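Local coordinates for protein ORF10 (Moritella marina, PDB 6RIW) that probably acts, as the ketosynthase–chain length factor part of a polyunsaturated fatty acid synthase, in condensing acyl chains carried on acyl carrier protein, at residues A[475-480]-A[528-533]; A[551-556]-A[691-696]. All blocks are in the same frame, centred on the assembly; numbering follows the deposited sequence.

Interactions 1 and 2 lie in the second of the two thiolase-like domains, consistent with the chain length factor, and their centres are about 10 Å apart. Both are buried, but interaction 1 reaches the surface at Ser480. Strand 741-752 joins them, since strands 469-478 and 687-694 both pair with it. Helix 552-567 is the other common element. Its Met556 belongs to interaction 2 and also packs on His477, Val530 and Leu533 of interaction 1. The chemistry differs. Interaction 1 sets the Ser528 hydroxyl, the Tyr529 carbonyl and a Val530 methyl round a glycine, with a water bridge and the His477 ring beside Val530. Interaction 2 is apolar packing of a helix start on a strand end and the turn after it.

Interaction 1: A[475-480]-A[528-533]; sequences DSHFGS and SYVEQL
Gly479 lies against Ser528, Tyr529 and Val530. Its CA is 3.3 Å from Ser528 OG. The same CA makes a C-H...O contact with Tyr529 O, at 3.5 Å and 142° at the hydrogen. Val530 adds a methyl, with CG2 3.6 Å from Gly479 N. Two features suit a glycine here. Its phi is positive (61°), and a CB would collide with the Ser528 hydroxyl. That hydroxyl is fixed by a hydrogen bond to Thr497. A water bridges the two segments beside this site. It donates to Tyr529 O at 2.9 Å and accepts a weak bond from Ser480 N.

Val530 divides its two methyls between neighbours. CG1 is anti to the backbone N (chi1 173°) and is turned to the imidazole of His477, 4.0 Å from NE2. The approach is oblique, neither over the face nor at the edge. At the ring edge, near its plane, Gln532 O lies 4.2 Å from His477 CE1. CB of Leu533 also meets CE1, obliquely. Gly479 O lies in the ring plane at another part of the edge, 3.4 Å from His477 CD2.

The second shell sets the backbones. Glu743 accepts the hydrogen bond of Val530 N through its carboxylate, and its backbone pairs with Gly479. Strand 741-752 therefore holds both segments: it pairs antiparallel with strand 469-478 and parallel with the short strand 527-528. Helix 552-567 packs on His477 and Leu533, while Phe478 meets Phe487 of helix 484-492. Beyond the loop, strand 532-536 leaves to pair with strand 907-911.

Interaction 2: A[551-556]-A[691-696]; sequences IPQQLM and AAVDLS
Pro552 O accepts the hydrogen bond of Met556 N at 2.8 Å. This bond belongs to the first turns of helix 552-567, and Val693 and Leu695 pack against the start of that helix.

Leu695 carries much of the contact. Its CD1 points at the backbone of the helix start and lies 3.4 Å from Gln553 N. The same methyl is 3.7 Å from Pro552 CB. The other branch, CD2, goes to Met556 and meets the methyl CE at 4.0 Å. The Met556 chain bends at chi2 (-91°) and again at chi3, which folds CE back beside the leucine. Leu695 is the centre of an inverse gamma turn just after strand 687-694, and its CB faces the helix.

Val693, two residues earlier and still in strand 687-694, also directs its CB toward the helix. Its CG1 is 3.8 Å from Gln553 CG, and its CG2 is 3.7 Å from Gln553 O. The two side chains cross at about a right angle. Gln553 CG is anti to the backbone N (chi1 -175°) and the chain runs on extended past the valine. Its amide then donates from NE2 to Gly583 O. Met645 of helix 642-653 touches both Val693 and Gln553. With an alanine here in place of Val693, both valine methyls are gone, which is likely to open a gap beside Gln553 CG and O and remove part of the surface that Met645 touches.

The methyls of Val693 and Leu695 thus rest on the backbone and on side-chain carbons at the helix start. With NE2 of Gln553 bonded to Gly583, the fit between helix and strand rests on shape and burial rather than on direct polar bonds.

Interaction 1: A[475-480]-A[528-533]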
loop_
_atom_site.group_PDB
_atom_site.type_symbol
_atom_site.label_atom_id
_atom_site.label_comp_id
_atom_site.label_asym_id
_atom_site.label_seq_id
_atom_site.Cartn_x
_atom_site.Cartn_y
_atom_site.Cartn_z
ATOM N N ASP A 475 0.975 8.289 20.728
ATOM C CA ASP A 475 -0.440 8.617 20.897
ATOM C C ASP A 475 -1.278 7.458 20.367
ATOM O O ASP A 475 -0.818 6.663 19.546
ATOM C CB ASP A 475 -0.832 9.928 20.209
ATOM C CG ASP A 475 -2.255 10.402 20.603
ATOM O OD1 ASP A 475 -2.685 10.205 21.770
ATOM O OD2 ASP A 475 -2.956 10.960 19.733
ATOM N N SER A 476 -2.517 7.369 20.847
ATOM C CA SER A 476 -3.362 6.231 20.515
ATOM C C SER A 476 -4.823 6.652 20.487
ATOM O O SER A 476 -5.269 7.449 21.317
ATOM C CB SER A 476 -3.168 5.106 21.530
ATOM O OG SER A 476 -3.549 5.550 22.826
ATOM N N HIS A 477 -5.575 6.061 19.572
ATOM C CA HIS A 477 -7.026 6.253 19.500
ATOM C C HIS A 477 -7.634 4.893 19.147
ATOM O O HIS A 477 -7.699 4.520 17.971
ATOM C CB HIS A 477 -7.353 7.329 18.480
ATOM C CG HIS A 477 -8.795 7.721 18.461
ATOM N ND1 HIS A 477 -9.226 8.914 17.923
ATOM C CD2 HIS A 477 -9.902 7.084 18.903
ATOM C CE1 HIS A 477 -10.540 8.991 18.033
ATOM N NE2 HIS A 477 -10.978 7.896 18.624
ATOM N N PHE A 478 -8.055 4.150 20.171
ATOM C CA PHE A 478 -8.609 2.804 20.016
ATOM C C PHE A 478 -10.015 2.808 20.593
ATOM O O PHE A 478 -10.190 2.957 21.810
ATOM C CB PHE A 478 -7.748 1.766 20.726
ATOM C CG PHE A 478 -6.433 1.517 20.071
ATOM C CD1 PHE A 478 -6.370 0.959 18.801
ATOM C CD2 PHE A 478 -5.253 1.833 20.731
ATOM C CE1 PHE A 478 -5.154 0.705 18.197
ATOM C CE2 PHE A 478 -4.026 1.587 20.134
ATOM C CZ PHE A 478 -3.988 1.022 18.851
ATOM N N GLY A 479 -11.017 2.652 19.730
ATOM C CA GLY A 479 -12.374 2.665 20.251
ATOM C C GLY A 479 -12.641 4.004 20.903
ATOM O O GLY A 479 -12.201 5.045 20.422
ATOM N N SER A 480 -13.330 3.986 22.039
ATOM C CA SER A 480 -13.586 5.246 22.735
ATOM C C SER A 480 -12.406 5.717 23.584
ATOM O O SER A 480 -12.508 6.775 24.212
ATOM C CB SER A 480 -14.843 5.107 23.609
ATOM O OG SER A 480 -14.644 4.054 24.526
ATOM N N SER A 528 -14.916 -2.895 19.768
ATOM C CA SER A 528 -14.306 -1.597 20.072
ATOM C C SER A 528 -14.363 -0.703 18.828
ATOM O O SER A 528 -13.387 -0.476 18.112
ATOM C CB SER A 528 -12.888 -1.796 20.591
ATOM O OG SER A 528 -12.266 -0.563 20.895
ATOM N N TYR A 529 -15.566 -0.201 18.562
ATOM C CA TYR A 529 -15.780 0.641 17.399
ATOM C C TYR A 529 -15.410 2.074 17.727
ATOM O O TYR A 529 -15.556 2.534 18.871
ATOM C CB TYR A 529 -17.242 0.616 16.947
ATOM C CG TYR A 529 -17.752 -0.726 16.506
ATOM C CD1 TYR A 529 -17.461 -1.214 15.233
ATOM C CD2 TYR A 529 -18.516 -1.533 17.366
ATOM C CE1 TYR A 529 -17.930 -2.449 14.811
ATOM C CE2 TYR A 529 -18.974 -2.775 16.947
ATOM C CZ TYR A 529 -18.692 -3.216 15.662
ATOM O OH TYR A 529 -19.159 -4.454 15.252
ATOM N N VAL A 530 -14.985 2.795 16.695
ATOM C CA VAL A 530 -14.805 4.240 16.761
ATOM C C VAL A 530 -16.049 4.882 16.146
ATOM O O VAL A 530 -16.309 4.724 14.949
ATOM C CB VAL A 530 -13.526 4.684 16.037
ATOM C CG1 VAL A 530 -13.452 6.216 15.978
ATOM C CG2 VAL A 530 -12.294 4.124 16.733
ATOM N N GLU A 531 -16.828 5.622 16.949
ATOM C CA GLU A 531 -18.031 6.227 16.385
ATOM C C GLU A 531 -17.707 7.489 15.593
ATOM O O GLU A 531 -18.298 7.734 14.535
ATOM C CB GLU A 531 -19.053 6.536 17.496
ATOM C CG GLU A 531 -20.237 7.408 16.999
ATOM C CD GLU A 531 -21.464 7.367 17.916
ATOM O OE1 GLU A 531 -21.334 6.972 19.100
ATOM O OE2 GLU A 531 -22.563 7.745 17.443
ATOM N N GLN A 532 -16.758 8.289 16.072
ATOM C CA GLN A 532 -16.466 9.588 15.481
ATOM C C GLN A 532 -15.117 10.076 15.991
ATOM O O GLN A 532 -14.598 9.590 16.996
ATOM C CB GLN A 532 -17.567 10.604 15.818
ATOM C CG GLN A 532 -17.743 10.822 17.308
ATOM C CD GLN A 532 -19.048 11.552 17.634
ATOM O OE1 GLN A 532 -20.111 11.220 17.108
ATOM N NE2 GLN A 532 -18.961 12.558 18.486
ATOM N N LEU A 533 -14.561 11.061 15.294
ATOM C CA LEU A 533 -13.383 11.764 15.774
ATOM C C LEU A 533 -13.614 13.268 15.692
ATOM O O LEU A 533 -14.347 13.751 14.825
ATOM C CB LEU A 533 -12.143 11.379 14.972
ATOM C CG LEU A 533 -12.363 11.527 13.468
ATOM C CD1 LEU A 533 -11.746 12.829 12.974
ATOM C CD2 LEU A 533 -11.769 10.367 12.722
HETATM O O HOH W 1 -15.324 1.778 21.690
#

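Interaction 2: A[551-556]-A[691-696]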
loop_
_atom_site.group_PDB
_atom_site.type_symbol
_atom_site.label_atom_id
_atom_site.label_comp_id
_atom_site.label_asym_id
_atom_site.label_seq_id
_atom_site.Cartn_x
_atom_site.Cartn_y
_atom_site.Cartn_z
ATOM N N ILE A 551 -11.171 10.839 3.924
ATOM C CA ILE A 551 -11.769 9.678 4.582
ATOM C C ILE A 551 -11.184 9.523 5.988
ATOM O O ILE A 551 -10.054 9.970 6.254
ATOM C CB ILE A 551 -11.588 8.388 3.753
ATOM C CG1 ILE A 551 -10.099 8.015 3.595
ATOM C CG2 ILE A 551 -12.284 8.517 2.391
ATOM C CD1 ILE A 551 -9.871 6.524 3.158
ATOM N N PRO A 552 -11.913 8.896 6.910
ATOM C CA PRO A 552 -11.418 8.783 8.297
ATOM C C PRO A 552 -10.112 8.029 8.438
ATOM O O PRO A 552 -9.357 8.346 9.361
ATOM C CB PRO A 552 -12.569 8.062 9.016
ATOM C CG PRO A 552 -13.787 8.434 8.226
ATOM C CD PRO A 552 -13.335 8.515 6.793
ATOM N N GLN A 553 -9.792 7.066 7.554
ATOM C CA GLN A 553 -8.493 6.386 7.660
ATOM C C GLN A 553 -7.338 7.393 7.685
ATOM O O GLN A 553 -6.405 7.278 8.494
ATOM C CB GLN A 553 -8.299 5.389 6.505
ATOM C CG GLN A 553 -6.990 4.540 6.638
ATOM C CD GLN A 553 -6.633 3.753 5.383
ATOM O OE1 GLN A 553 -6.609 4.296 4.276
ATOM N NE2 GLN A 553 -6.322 2.466 5.556
ATOM N N GLN A 554 -7.390 8.397 6.812
ATOM C CA GLN A 554 -6.301 9.367 6.760
ATOM C C GLN A 554 -6.384 10.369 7.909
ATOM O O GLN A 554 -5.360 10.710 8.508
ATOM C CB GLN A 554 -6.299 10.068 5.403
ATOM C CG GLN A 554 -6.003 9.075 4.254
ATOM C CD GLN A 554 -5.216 9.691 3.087
ATOM O OE1 GLN A 554 -5.079 10.917 2.978
ATOM N NE2 GLN A 554 -4.695 8.826 2.203
ATOM N N LEU A 555 -7.589 10.818 8.268
ATOM C CA LEU A 555 -7.697 11.782 9.365
ATOM C C LEU A 555 -7.244 11.174 10.689
ATOM O O LEU A 555 -6.561 11.832 11.484
ATOM C CB LEU A 555 -9.139 12.276 9.483
ATOM C CG LEU A 555 -9.593 13.087 8.272
ATOM C CD1 LEU A 555 -11.091 13.273 8.282
ATOM C CD2 LEU A 555 -8.881 14.417 8.263
ATOM N N MET A 556 -7.640 9.925 10.953
ATOM C CA MET A 556 -7.232 9.265 12.191
ATOM C C MET A 556 -5.723 9.130 12.277
ATOM O O MET A 556 -5.141 9.370 13.343
ATOM C CB MET A 556 -7.869 7.883 12.308
ATOM C CG MET A 556 -9.350 7.906 12.517
ATOM S SD MET A 556 -9.755 7.919 14.269
ATOM C CE MET A 556 -9.241 6.274 14.758
ATOM N N ALA A 691 3.388 5.270 12.295
ATOM C CA ALA A 691 1.963 5.364 12.577
ATOM C C ALA A 691 1.275 4.119 12.036
ATOM O O ALA A 691 1.815 3.378 11.199
ATOM C CB ALA A 691 1.352 6.637 11.968
ATOM N N ALA A 692 0.090 3.857 12.549
ATOM C CA ALA A 692 -0.620 2.660 12.128
ATOM C C ALA A 692 -2.096 2.976 12.175
ATOM O O ALA A 692 -2.543 3.650 13.098
ATOM C CB ALA A 692 -0.321 1.469 13.041
ATOM N N VAL A 693 -2.860 2.466 11.213
ATOM C CA VAL A 693 -4.299 2.705 11.227
ATOM C C VAL A 693 -4.990 1.524 10.569
ATOM O O VAL A 693 -4.543 1.016 9.532
ATOM C CB VAL A 693 -4.674 4.033 10.538
ATOM C CG1 VAL A 693 -4.133 4.098 9.110
ATOM C CG2 VAL A 693 -6.189 4.247 10.547
ATOM N N ASP A 694 -6.066 1.068 11.194
ATOM C CA ASP A 694 -6.972 0.126 10.546
ATOM C C ASP A 694 -8.353 0.408 11.110
ATOM O O ASP A 694 -8.616 0.174 12.298
ATOM C CB ASP A 694 -6.562 -1.330 10.784
ATOM C CG ASP A 694 -7.194 -2.280 9.765
ATOM O OD1 ASP A 694 -8.211 -1.872 9.135
ATOM O OD2 ASP A 694 -6.678 -3.407 9.575
ATOM N N LEU A 695 -9.238 0.910 10.271
ATOM C CA LEU A 695 -10.621 1.077 10.714
ATOM C C LEU A 695 -11.357 -0.245 10.479
ATOM O O LEU A 695 -12.269 -0.375 9.661
ATOM C CB LEU A 695 -11.247 2.283 10.025
ATOM C CG LEU A 695 -10.389 3.534 10.324
ATOM C CD1 LEU A 695 -11.039 4.813 9.806
ATOM C CD2 LEU A 695 -10.102 3.673 11.828
ATOM N N SER A 696 -10.927 -1.249 11.252
ATOM C CA SER A 696 -11.317 -2.645 11.072
ATOM C C SER A 696 -12.666 -2.990 11.713
ATOM O O SER A 696 -12.961 -4.177 11.872
ATOM C CB SER A 696 -10.229 -3.574 11.622
ATOM O OG SER A 696 -9.610 -3.032 12.784
#